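Local structure of agmatinase (Deinococcus radiodurans, 1WOH) at residues 14-19 against 62-67; 32-37 against 105-110; 56-61 against 288-293; 140-145 against 255-260. The protein probably hydrolyses agmatine to putrescine and urea, as a manganese-dependent ureohydrolase of the arginase family. All coordinates share one frame; numbering follows the deposited sequence.

Contact 1 of 4, residues 14-19 against 62-67; sequences TFARAP and SVPPFT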
loop_
_atom_site.group_PDB
_atom_site.type_symbol
_atom_site.label_atom_id
_atom_site.label_comp_id
_atom_site.label_asym_id
_atom_site.label_seq_id
_atom_site.Cartn_x
_atom_site.Cartn_y
_atom_site.Cartn_z
ATOM N N THR A 14 0.507 -17.078 18.636
ATOM C CA THR A 14 0.095 -16.851 20.018
ATOM C C THR A 14 1.227 -15.998 20.556
ATOM O O THR A 14 2.346 -16.062 20.039
ATOM C CB THR A 14 -0.034 -18.158 20.841
ATOM O OG1 THR A 14 1.171 -18.927 20.742
ATOM C CG2 THR A 14 -1.208 -18.973 20.346
ATOM N N PHE A 15 0.959 -15.182 21.568
ATOM C CA PHE A 15 2.017 -14.316 22.063
ATOM C C PHE A 15 3.222 -15.103 22.567
ATOM O O PHE A 15 3.094 -15.950 23.448
ATOM C CB PHE A 15 1.508 -13.386 23.162
ATOM C CG PHE A 15 2.387 -12.191 23.368
ATOM C CD1 PHE A 15 2.474 -11.208 22.385
ATOM C CD2 PHE A 15 3.190 -12.083 24.501
ATOM C CE1 PHE A 15 3.356 -10.135 22.523
ATOM C CE2 PHE A 15 4.072 -11.021 24.653
ATOM C CZ PHE A 15 4.160 -10.041 23.660
ATOM N N ALA A 16 4.385 -14.813 21.986
ATOM C CA ALA A 16 5.637 -15.472 22.349
ATOM C C ALA A 16 5.546 -16.978 22.110
ATOM O O ALA A 16 6.288 -17.763 22.706
ATOM C CB ALA A 16 5.966 -15.185 23.806
ATOM N N ARG A 17 4.633 -17.366 21.224
ATOM C CA ARG A 17 4.399 -18.768 20.887
ATOM C C ARG A 17 4.037 -19.576 22.139
ATOM O O ARG A 17 4.318 -20.770 22.238
ATOM C CB ARG A 17 5.634 -19.360 20.190
ATOM C CG ARG A 17 5.297 -20.353 19.080
ATOM C CD ARG A 17 6.540 -20.953 18.423
ATOM N NE ARG A 17 7.056 -20.195 17.278
ATOM C CZ ARG A 17 6.406 -20.034 16.128
ATOM N NH1 ARG A 17 5.201 -20.563 15.960
ATOM N NH2 ARG A 17 6.978 -19.380 15.126
ATOM N N ALA A 18 3.388 -18.915 23.092
ATOM C CA ALA A 18 2.982 -19.558 24.333
ATOM C C ALA A 18 1.734 -20.421 24.140
ATOM O O ALA A 18 0.962 -20.221 23.201
ATOM C CB ALA A 18 2.720 -18.497 25.397
ATOM N N PRO A 19 1.528 -21.404 25.026
ATOM C CA PRO A 19 0.352 -22.274 24.918
ATOM C C PRO A 19 -0.926 -21.462 25.103
ATOM O O PRO A 19 -0.946 -20.491 25.858
ATOM C CB PRO A 19 0.572 -23.289 26.041
ATOM C CG PRO A 19 1.362 -22.510 27.051
ATOM C CD PRO A 19 2.354 -21.778 26.186
ATOM N N SER A 62 10.377 -12.787 18.454
ATOM C CA SER A 62 10.961 -12.573 19.779
ATOM C C SER A 62 10.522 -13.626 20.803
ATOM O O SER A 62 10.019 -13.288 21.878
ATOM C CB SER A 62 10.581 -11.184 20.299
ATOM O OG SER A 62 11.048 -10.161 19.435
ATOM N N VAL A 63 10.712 -14.898 20.471
ATOM C CA VAL A 63 10.331 -15.977 21.371
ATOM C C VAL A 63 11.421 -16.182 22.425
ATOM O O VAL A 63 12.592 -16.364 22.089
ATOM C CB VAL A 63 10.118 -17.295 20.598
ATOM C CG1 VAL A 63 9.671 -18.392 21.550
ATOM C CG2 VAL A 63 9.082 -17.089 19.500
ATOM N N PRO A 64 11.043 -16.163 23.714
ATOM C CA PRO A 64 11.977 -16.340 24.832
ATOM C C PRO A 64 12.434 -17.788 24.982
ATOM O O PRO A 64 11.808 -18.697 24.442
ATOM C CB PRO A 64 11.156 -15.878 26.026
ATOM C CG PRO A 64 9.792 -16.409 25.677
ATOM C CD PRO A 64 9.662 -16.012 24.211
ATOM N N PRO A 65 13.527 -18.021 25.729
ATOM C CA PRO A 65 14.345 -17.022 26.425
ATOM C C PRO A 65 15.337 -16.334 25.489
ATOM O O PRO A 65 15.447 -16.701 24.319
ATOM C CB PRO A 65 15.034 -17.846 27.505
ATOM C CG PRO A 65 15.277 -19.137 26.794
ATOM C CD PRO A 65 13.968 -19.385 26.070
ATOM N N PHE A 66 16.061 -15.346 26.013
ATOM C CA PHE A 66 17.024 -14.592 25.217
ATOM C C PHE A 66 18.442 -14.591 25.778
ATOM O O PHE A 66 18.660 -14.225 26.931
ATOM C CB PHE A 66 16.576 -13.134 25.084
ATOM C CG PHE A 66 15.182 -12.966 24.550
ATOM C CD1 PHE A 66 14.115 -12.728 25.411
ATOM C CD2 PHE A 66 14.938 -13.037 23.184
ATOM C CE1 PHE A 66 12.821 -12.558 24.918
ATOM C CE2 PHE A 66 13.649 -12.870 22.680
ATOM C CZ PHE A 66 12.590 -12.630 23.548
ATOM N N THR A 67 19.401 -14.974 24.940
ATOM C CA THR A 67 20.811 -14.991 25.327
ATOM C C THR A 67 21.495 -13.835 24.588
ATOM O O THR A 67 21.562 -13.830 23.361
ATOM C CB THR A 67 21.482 -16.327 24.931
ATOM O OG1 THR A 67 20.709 -17.419 25.444
ATOM C CG2 THR A 67 22.887 -16.408 25.500
#
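Val63 and Pro64 meet Ala16 and Arg17 by van der Waals contact. The isopropyl group of Val63 divides its work: CG1, anti to the backbone N (chi1 -178°), makes a methyl-to-carbonyl contact 3.6 Å from Ala16 O, and CG2 an apolar one 4.2 Å from Arg17 CB. Pro64 turns CD to Ala16 CB, 3.8 Å away. Alanine suits this place because a methyl is small enough to pack on Pro64 while also touching Phe80 of strand 80-85, which Pro64 touches too.

Polar bonds shape each partner separately. Thr14 OG1 donates to Ala18 O at 2.8 Å, in the carbonyl plane and on a lone pair. Backbone bonds from Arg17 N to Thr14 O and from Ala18 N to Phe15 O close a type II turn and an overlapping turn of the I'/III' class, with Ala16 and Arg17 both at positive phi. The bend of Arg17 at chi3 (-89°) brings its guanidinium obliquely near Val63 CG2, while NH1 bonds to Gly10 O.

Within 62-67, the cis bond before Pro65 turns the chain, and Pro64 CA lies 3.8 Å above one face of the Phe66 ring, offset toward the rim. Arg185 of a second subunit binds both Val63 O and Pro65 O. Consecutive beta turns of the N-terminal loop thus pack on the loop that follows helix 51-59 in the arginase fold, near a subunit interface.

Contact 2 of 4, residues 32-37 against 105-110; sequences AALGVP and RQVRGR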
loop_
_atom_site.group_PDB
_atom_site.type_symbol
_atom_site.label_atom_id
_atom_site.label_comp_id
_atom_site.label_asym_id
_atom_site.label_seq_id
_atom_site.Cartn_x
_atom_site.Cartn_y
_atom_site.Cartn_z
ATOM N N ALA A 32 1.207 -13.916 31.373
ATOM C CA ALA A 32 0.026 -14.281 30.600
ATOM C C ALA A 32 -0.433 -13.081 29.786
ATOM O O ALA A 32 -0.580 -11.982 30.313
ATOM C CB ALA A 32 -1.103 -14.750 31.524
ATOM N N ALA A 33 -0.641 -13.298 28.497
ATOM C CA ALA A 33 -1.086 -12.231 27.609
ATOM C C ALA A 33 -2.595 -12.318 27.406
ATOM O O ALA A 33 -3.158 -13.409 27.343
ATOM C CB ALA A 33 -0.373 -12.351 26.265
ATOM N N LEU A 34 -3.243 -11.159 27.310
ATOM C CA LEU A 34 -4.681 -11.093 27.085
ATOM C C LEU A 34 -4.901 -9.944 26.122
ATOM O O LEU A 34 -4.400 -8.835 26.349
ATOM C CB LEU A 34 -5.436 -10.815 28.393
ATOM C CG LEU A 34 -6.954 -10.642 28.209
ATOM C CD1 LEU A 34 -7.574 -11.980 27.861
ATOM C CD2 LEU A 34 -7.576 -10.085 29.473
ATOM N N GLY A 35 -5.637 -10.206 25.047
ATOM C CA GLY A 35 -5.880 -9.164 24.068
ATOM C C GLY A 35 -7.227 -8.491 24.220
ATOM O O GLY A 35 -8.194 -9.111 24.669
ATOM N N VAL A 36 -7.278 -7.215 23.843
ATOM C CA VAL A 36 -8.498 -6.421 23.910
ATOM C C VAL A 36 -8.607 -5.666 22.582
ATOM O O VAL A 36 -8.220 -4.498 22.487
ATOM C CB VAL A 36 -8.439 -5.407 25.071
ATOM C CG1 VAL A 36 -9.798 -4.735 25.236
ATOM C CG2 VAL A 36 -8.017 -6.110 26.367
ATOM N N PRO A 37 -9.139 -6.333 21.537
ATOM C CA PRO A 37 -9.314 -5.786 20.184
ATOM C C PRO A 37 -10.468 -4.799 20.090
ATOM O O PRO A 37 -11.437 -5.019 19.367
ATOM C CB PRO A 37 -9.526 -7.042 19.338
ATOM C CG PRO A 37 -10.306 -7.917 20.260
ATOM C CD PRO A 37 -9.613 -7.731 21.600
ATOM N N ARG A 105 -9.214 -9.679 35.507
ATOM C CA ARG A 105 -9.158 -10.190 36.876
ATOM C C ARG A 105 -8.809 -11.672 36.882
ATOM O O ARG A 105 -7.987 -12.124 37.688
ATOM C CB ARG A 105 -10.496 -10.007 37.598
ATOM C CG ARG A 105 -10.761 -8.615 38.130
ATOM C CD ARG A 105 -11.590 -8.697 39.407
ATOM N NE ARG A 105 -12.011 -7.385 39.890
ATOM C CZ ARG A 105 -12.982 -6.667 39.337
ATOM N NH1 ARG A 105 -13.634 -7.138 38.284
ATOM N NH2 ARG A 105 -13.304 -5.482 39.838
ATOM N N GLN A 106 -9.445 -12.428 35.993
ATOM C CA GLN A 106 -9.206 -13.864 35.902
ATOM C C GLN A 106 -7.773 -14.168 35.481
ATOM O O GLN A 106 -7.149 -15.090 36.004
ATOM C CB GLN A 106 -10.180 -14.506 34.914
ATOM C CG GLN A 106 -11.645 -14.303 35.270
ATOM C CD GLN A 106 -12.583 -14.972 34.286
ATOM O OE1 GLN A 106 -12.399 -14.875 33.070
ATOM N NE2 GLN A 106 -13.603 -15.650 34.805
ATOM N N VAL A 107 -7.257 -13.398 34.532
ATOM C CA VAL A 107 -5.895 -13.599 34.062
ATOM C C VAL A 107 -4.887 -13.196 35.134
ATOM O O VAL A 107 -3.895 -13.894 35.368
ATOM C CB VAL A 107 -5.638 -12.800 32.763
ATOM C CG1 VAL A 107 -4.136 -12.753 32.454
ATOM C CG2 VAL A 107 -6.393 -13.456 31.619
ATOM N N ARG A 108 -5.148 -12.079 35.799
ATOM C CA ARG A 108 -4.252 -11.614 36.849
ATOM C C ARG A 108 -4.084 -12.662 37.952
ATOM O O ARG A 108 -2.980 -12.881 38.454
ATOM C CB ARG A 108 -4.786 -10.315 37.452
ATOM C CG ARG A 108 -3.900 -9.117 37.194
ATOM C CD ARG A 108 -3.319 -8.594 38.493
ATOM N NE ARG A 108 -4.352 -8.023 39.343
ATOM C CZ ARG A 108 -4.165 -7.630 40.599
ATOM N NH1 ARG A 108 -2.974 -7.743 41.170
ATOM N NH2 ARG A 108 -5.176 -7.114 41.284
ATOM N N GLY A 109 -5.182 -13.317 38.313
ATOM C CA GLY A 109 -5.133 -14.314 39.366
ATOM C C GLY A 109 -4.440 -15.617 39.023
ATOM O O GLY A 109 -4.323 -16.500 39.875
ATOM N N ARG A 110 -3.972 -15.751 37.788
ATOM C CA ARG A 110 -3.311 -16.981 37.380
ATOM C C ARG A 110 -1.893 -16.765 36.867
ATOM O O ARG A 110 -1.272 -17.688 36.347
ATOM C CB ARG A 110 -4.151 -17.692 36.317
ATOM C CG ARG A 110 -5.518 -18.163 36.819
ATOM C CD ARG A 110 -6.397 -18.604 35.665
ATOM N NE ARG A 110 -7.677 -19.176 36.092
ATOM C CZ ARG A 110 -8.631 -18.511 36.735
ATOM N NH1 ARG A 110 -8.472 -17.231 37.043
ATOM N NH2 ARG A 110 -9.755 -19.135 37.076
#
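In Val107, CG1 stands anti to the backbone N (chi1 167°), which spreads the two methyls toward two different residues of the strand: CG1 meets Ala32 CB at 3.7 Å, and CG2 meets Leu34 CD2 at 4.2 Å. Leu34 reaches its methyl partner because its CG is likewise anti to N (chi1 176°), and the two side chains cross obliquely. Ala32 and Leu34 face the helix since a strand alternates its sides, while Ala33 points to the other face of the sheet. The small Ala32 lets the helix end come close, and the longer Leu34 reaches Val107 CG2 and also touches Ala103 and Phe116.

The helix terminates here. Arg110 folds back so that NH1 donates to Gln106 O at 2.7 Å, a bent bond (137°) lying out of both the carbonyl and guanidinium planes; NE goes to Gly25 O. Helix 93-108 belongs to the right-handed beta-alpha-beta crossover from strand 80-85 to strand 114-118, passing over strand 31-36 between them. Across the contact only methyl groups meet, so its hold comes from burying hydrocarbon and from shape, with the polar groups of the helix end kept to the margin.

Contact 3 of 4, residues 56-61 against 288-293; sequences REASLR and LMARLV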
loop_
_atom_site.group_PDB
_atom_site.type_symbol
_atom_site.label_atom_id
_atom_site.label_comp_id
_atom_site.label_asym_id
_atom_site.label_seq_id
_atom_site.Cartn_x
_atom_site.Cartn_y
_atom_site.Cartn_z
ATOM N N ARG A 56 0.933 -10.513 18.259
ATOM C CA ARG A 56 1.206 -11.938 18.431
ATOM C C ARG A 56 2.076 -12.404 17.266
ATOM O O ARG A 56 3.109 -13.050 17.460
ATOM C CB ARG A 56 -0.097 -12.744 18.465
ATOM C CG ARG A 56 -0.953 -12.495 19.707
ATOM C CD ARG A 56 -2.191 -13.386 19.722
ATOM N NE ARG A 56 -2.830 -13.395 21.035
ATOM C CZ ARG A 56 -3.905 -12.687 21.367
ATOM N NH1 ARG A 56 -4.497 -11.890 20.475
ATOM N NH2 ARG A 56 -4.395 -12.778 22.599
ATOM N N GLU A 57 1.660 -12.070 16.051
ATOM C CA GLU A 57 2.428 -12.450 14.874
ATOM C C GLU A 57 3.856 -11.921 14.998
ATOM O O GLU A 57 4.822 -12.655 14.775
ATOM C CB GLU A 57 1.769 -11.885 13.610
ATOM C CG GLU A 57 0.361 -12.406 13.370
ATOM C CD GLU A 57 -0.357 -11.688 12.234
ATOM O OE1 GLU A 57 -1.509 -12.058 11.938
ATOM O OE2 GLU A 57 0.223 -10.756 11.640
ATOM N N ALA A 58 3.994 -10.653 15.373
ATOM C CA ALA A 58 5.321 -10.056 15.503
ATOM C C ALA A 58 6.150 -10.653 16.644
ATOM O O ALA A 58 7.381 -10.651 16.583
ATOM C CB ALA A 58 5.199 -8.544 15.690
ATOM N N SER A 59 5.486 -11.159 17.676
ATOM C CA SER A 59 6.203 -11.730 18.813
ATOM C C SER A 59 6.914 -13.031 18.460
ATOM O O SER A 59 7.783 -13.486 19.209
ATOM C CB SER A 59 5.256 -11.972 19.989
ATOM O OG SER A 59 4.404 -13.073 19.752
ATOM N N LEU A 60 6.552 -13.628 17.327
ATOM C CA LEU A 60 7.201 -14.865 16.911
ATOM C C LEU A 60 8.643 -14.568 16.506
ATOM O O LEU A 60 9.450 -15.477 16.336
ATOM C CB LEU A 60 6.432 -15.525 15.760
ATOM C CG LEU A 60 4.985 -15.904 16.109
ATOM C CD1 LEU A 60 4.380 -16.734 14.984
ATOM C CD2 LEU A 60 4.955 -16.683 17.414
ATOM N N ARG A 61 8.960 -13.285 16.360
ATOM C CA ARG A 61 10.312 -12.856 16.027
ATOM C C ARG A 61 11.069 -12.609 17.329
ATOM O O ARG A 61 12.251 -12.260 17.312
ATOM C CB ARG A 61 10.281 -11.562 15.208
ATOM C CG ARG A 61 10.119 -11.760 13.714
ATOM C CD ARG A 61 11.469 -11.916 13.033
ATOM N NE ARG A 61 12.264 -12.986 13.623
ATOM C CZ ARG A 61 13.452 -13.376 13.173
ATOM N NH1 ARG A 61 13.993 -12.783 12.116
ATOM N NH2 ARG A 61 14.101 -14.363 13.779
ATOM N N LEU A 288 8.729 -3.871 16.285
ATOM C CA LEU A 288 9.414 -3.169 17.352
ATOM C C LEU A 288 8.643 -3.160 18.663
ATOM O O LEU A 288 9.239 -3.294 19.729
ATOM C CB LEU A 288 9.725 -1.729 16.943
ATOM C CG LEU A 288 11.109 -1.531 16.318
ATOM C CD1 LEU A 288 11.264 -2.443 15.108
ATOM C CD2 LEU A 288 11.301 -0.070 15.938
ATOM N N MET A 289 7.325 -2.997 18.596
ATOM C CA MET A 289 6.536 -2.974 19.824
ATOM C C MET A 289 6.396 -4.341 20.491
ATOM O O MET A 289 6.246 -4.428 21.711
ATOM C CB MET A 289 5.169 -2.347 19.564
ATOM C CG MET A 289 5.239 -0.847 19.292
ATOM S SD MET A 289 5.940 0.179 20.642
ATOM C CE MET A 289 5.795 -0.912 22.048
ATOM N N ALA A 290 6.440 -5.412 19.705
ATOM C CA ALA A 290 6.373 -6.748 20.288
ATOM C C ALA A 290 7.697 -6.964 21.028
ATOM O O ALA A 290 7.731 -7.546 22.118
ATOM C CB ALA A 290 6.203 -7.800 19.202
ATOM N N ARG A 291 8.789 -6.486 20.434
ATOM C CA ARG A 291 10.093 -6.631 21.069
ATOM C C ARG A 291 10.143 -5.819 22.359
ATOM O O ARG A 291 10.713 -6.255 23.359
ATOM C CB ARG A 291 11.222 -6.167 20.145
ATOM C CG ARG A 291 12.583 -6.382 20.792
ATOM C CD ARG A 291 13.713 -5.671 20.086
ATOM N NE ARG A 291 14.652 -5.150 21.077
ATOM C CZ ARG A 291 15.911 -4.816 20.822
ATOM N NH1 ARG A 291 16.405 -4.955 19.600
ATOM N NH2 ARG A 291 16.667 -4.322 21.793
ATOM N N LEU A 292 9.552 -4.629 22.336
ATOM C CA LEU A 292 9.545 -3.788 23.525
ATOM C C LEU A 292 8.891 -4.537 24.679
ATOM O O LEU A 292 9.371 -4.490 25.812
ATOM C CB LEU A 292 8.771 -2.480 23.282
ATOM C CG LEU A 292 8.925 -1.476 24.432
ATOM C CD1 LEU A 292 10.167 -0.626 24.174
ATOM C CD2 LEU A 292 7.715 -0.559 24.532
ATOM N N VAL A 293 7.786 -5.224 24.399
ATOM C CA VAL A 293 7.098 -5.961 25.453
ATOM C C VAL A 293 8.008 -7.062 25.980
ATOM O O VAL A 293 8.165 -7.220 27.197
ATOM C CB VAL A 293 5.776 -6.591 24.953
ATOM C CG1 VAL A 293 5.188 -7.494 26.030
ATOM C CG2 VAL A 293 4.767 -5.487 24.604
#
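Ala58 and Ser59 press against Ala290 where helix 51-59 meets helix 284-302, a helix-helix contact on the alpha/beta arginase fold. Small side chains allow the backbones to come very near: the CA atoms of Ser59 and Ala290 are 5.2 Å apart. The methyls of Ala58 and Ala290 touch, CB to CB, at 3.7 Å. Neither alanine has a side-chain torsion to adjust, and the methyls, with nothing beyond CB, let the backbones approach closely.

Ser59 shows how a polar residue can take part. Its chi1 of 73° swings OG back over its own helix and leaves CB beside Ala290, 4.3 Å from Ala290 CB. The hydroxyl donates to Arg56 O at 2.6 Å, with the donor tilted 17° from the carbonyl plane, and also accepts the N-H of Ala16. Serine thus suits a buried position near the end of a helix, where its compact hydroxyl ties this part of the chain to the 14-19 loop.

Longer chains leave the interface. Arg56 runs extended in the opposite direction, its NE and NH1 forming salt bridges with Asp82 and Asp85. Arg291, with CG anti to the backbone N (chi1 -177°), reaches Glu295 on its own helix and Glu245 of a second subunit, which carries charge outward while the alanine beside it stays in the buried seam. Besides meeting Ala58, the methyl CB of Ala290 sits 3.8 Å from the backbone N of Ser59.

Contact 4 of 4, residues 140-145 against 255-260; sequences VQLDAH and MKILAA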
loop_
_atom_site.group_PDB
_atom_site.type_symbol
_atom_site.label_atom_id
_atom_site.label_comp_id
_atom_site.label_asym_id
_atom_site.label_seq_id
_atom_site.Cartn_x
_atom_site.Cartn_y
_atom_site.Cartn_z
ATOM N N VAL A 140 2.956 4.068 35.482
ATOM C CA VAL A 140 4.030 4.717 34.740
ATOM C C VAL A 140 3.495 4.656 33.315
ATOM O O VAL A 140 3.346 3.583 32.739
ATOM C CB VAL A 140 5.369 3.955 34.849
ATOM C CG1 VAL A 140 6.365 4.520 33.840
ATOM C CG2 VAL A 140 5.937 4.111 36.260
ATOM N N GLN A 141 3.197 5.827 32.774
ATOM C CA GLN A 141 2.598 5.954 31.454
ATOM C C GLN A 141 3.494 6.597 30.396
ATOM O O GLN A 141 3.947 7.732 30.572
ATOM C CB GLN A 141 1.301 6.771 31.626
ATOM C CG GLN A 141 0.693 7.363 30.373
ATOM C CD GLN A 141 -0.382 8.407 30.683
ATOM O OE1 GLN A 141 -0.568 8.807 31.839
ATOM N NE2 GLN A 141 -1.080 8.863 29.646
ATOM N N LEU A 142 3.762 5.869 29.310
ATOM C CA LEU A 142 4.555 6.415 28.201
ATOM C C LEU A 142 3.467 6.866 27.236
ATOM O O LEU A 142 2.605 6.073 26.863
ATOM C CB LEU A 142 5.427 5.342 27.549
ATOM C CG LEU A 142 6.572 4.761 28.386
ATOM C CD1 LEU A 142 7.436 3.899 27.492
ATOM C CD2 LEU A 142 7.413 5.871 28.984
ATOM N N ASP A 143 3.506 8.119 26.812
ATOM C CA ASP A 143 2.413 8.614 25.981
ATOM C C ASP A 143 2.714 10.013 25.468
ATOM O O ASP A 143 3.383 10.799 26.143
ATOM C CB ASP A 143 1.163 8.683 26.877
ATOM C CG ASP A 143 -0.137 8.553 26.121
ATOM O OD1 ASP A 143 -0.212 8.978 24.950
ATOM O OD2 ASP A 143 -1.106 8.037 26.728
ATOM N N ALA A 144 2.215 10.332 24.279
ATOM C CA ALA A 144 2.384 11.669 23.734
ATOM C C ALA A 144 1.261 12.524 24.323
ATOM O O ALA A 144 1.356 13.744 24.369
ATOM C CB ALA A 144 2.261 11.643 22.214
ATOM N N HIS A 145 0.193 11.866 24.767
ATOM C CA HIS A 145 -0.959 12.581 25.312
ATOM C C HIS A 145 -1.225 12.247 26.781
ATOM O O HIS A 145 -0.916 11.153 27.245
ATOM C CB HIS A 145 -2.198 12.266 24.455
ATOM C CG HIS A 145 -1.964 12.425 22.982
ATOM N ND1 HIS A 145 -1.866 11.351 22.121
ATOM C CD2 HIS A 145 -1.777 13.530 22.223
ATOM C CE1 HIS A 145 -1.629 11.789 20.897
ATOM N NE2 HIS A 145 -1.570 13.109 20.931
ATOM N N MET A 255 12.680 2.401 26.306
ATOM C CA MET A 255 13.149 1.189 26.966
ATOM C C MET A 255 13.968 1.491 28.224
ATOM O O MET A 255 13.886 0.757 29.211
ATOM C CB MET A 255 13.971 0.353 25.976
ATOM C CG MET A 255 14.124 -1.116 26.356
ATOM S SD MET A 255 12.537 -1.937 26.618
ATOM C CE MET A 255 12.624 -2.211 28.383
ATOM N N LYS A 256 14.764 2.556 28.195
ATOM C CA LYS A 256 15.557 2.921 29.369
ATOM C C LYS A 256 14.628 3.329 30.513
ATOM O O LYS A 256 14.886 3.023 31.679
ATOM C CB LYS A 256 16.505 4.081 29.057
ATOM C CG LYS A 256 17.707 3.701 28.218
ATOM C CD LYS A 256 18.686 4.861 28.137
ATOM C CE LYS A 256 19.945 4.482 27.379
ATOM N NZ LYS A 256 19.663 4.188 25.946
ATOM N N ILE A 257 13.552 4.030 30.171
ATOM C CA ILE A 257 12.575 4.471 31.165
ATOM C C ILE A 257 11.906 3.259 31.805
ATOM O O ILE A 257 11.825 3.156 33.036
ATOM C CB ILE A 257 11.494 5.373 30.516
ATOM C CG1 ILE A 257 12.125 6.696 30.086
ATOM C CG2 ILE A 257 10.353 5.646 31.511
ATOM C CD1 ILE A 257 11.246 7.528 29.194
ATOM N N LEU A 258 11.430 2.335 30.974
ATOM C CA LEU A 258 10.781 1.139 31.494
ATOM C C LEU A 258 11.760 0.283 32.304
ATOM O O LEU A 258 11.415 -0.231 33.365
ATOM C CB LEU A 258 10.196 0.309 30.350
ATOM C CG LEU A 258 9.085 1.025 29.560
ATOM C CD1 LEU A 258 8.783 0.269 28.267
ATOM C CD2 LEU A 258 7.831 1.151 30.427
ATOM N N ALA A 259 12.978 0.134 31.796
ATOM C CA ALA A 259 13.979 -0.674 32.483
ATOM C C ALA A 259 14.271 -0.112 33.871
ATOM O O ALA A 259 14.367 -0.861 34.848
ATOM C CB ALA A 259 15.259 -0.734 31.653
ATOM N N ALA A 260 14.405 1.207 33.955
ATOM C CA ALA A 260 14.694 1.865 35.224
ATOM C C ALA A 260 13.578 1.614 36.228
ATOM O O ALA A 260 13.830 1.290 37.394
ATOM C CB ALA A 260 14.878 3.359 35.005
#
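Leu142 and the helix residues Ile257 and Leu258 form an apolar contact best followed outward along the leucine. Its CB points from the strand toward the helix. CG, anti to the carbonyl carbon (chi1 -67°), then forks, and only the methyls make close contacts. CD1 of Leu142 lies 3.9 Å from both Leu258 CG and Leu258 CD1. CD2 of Leu142 lies 3.9 Å from Ile257 CG2 and 4.2 Å from Ile257 CD1; these two side chains slide past each other in opposite directions. The fork of leucine suits the place because each prong has its own partner. Replacing Leu142 by alanine removes both methyls and would probably open a gap against Ile257 and Leu258, setting their ends free to turn.

Just past Leu142 come Asp143, a ligand of both manganese ions of this enzyme, and His145, another ligand, although this chain carries no metal in the model. Asp143 OD1 accepts His145 N at 2.9 Å, an Asx turn, with the donor above the carboxylate plane. Gln141 NE2 meets Asp143 OD2 at 3.0 Å, also from above that plane, and probably helps to position it.

Helix 251-264 thus lies over the C-terminal end of strand 137-142, beside strands 223-229 and 173-181, where Phe226 touches Leu258 and Val179 touches Ile257, with helix 284-302 flanking through Thr296.

How the contacts relate
The contacts spread across one alpha/beta domain. Contacts 1 and 3 lie close, with centres about 9 Å apart; Phe15 packs on Val293 between them, and both touch the second subunit. Contact 2 also adjoins contact 1, where Phe15 packs on Ala33. Contacts 2 and 4 reach the same parallel sheet on opposite sides of the chain's centre, about 22 Å apart. Along the chain the segments of contacts 1, 2 and 3 alternate, interlocking the N-terminal part with the sheet and the C-terminal helix 284-302, whereas contact 4 is nested within the loop closed by contact 3. Leu292 touches Met255 and Leu258, linking contact 3 to contact 4, which backs the metal-binding strand end.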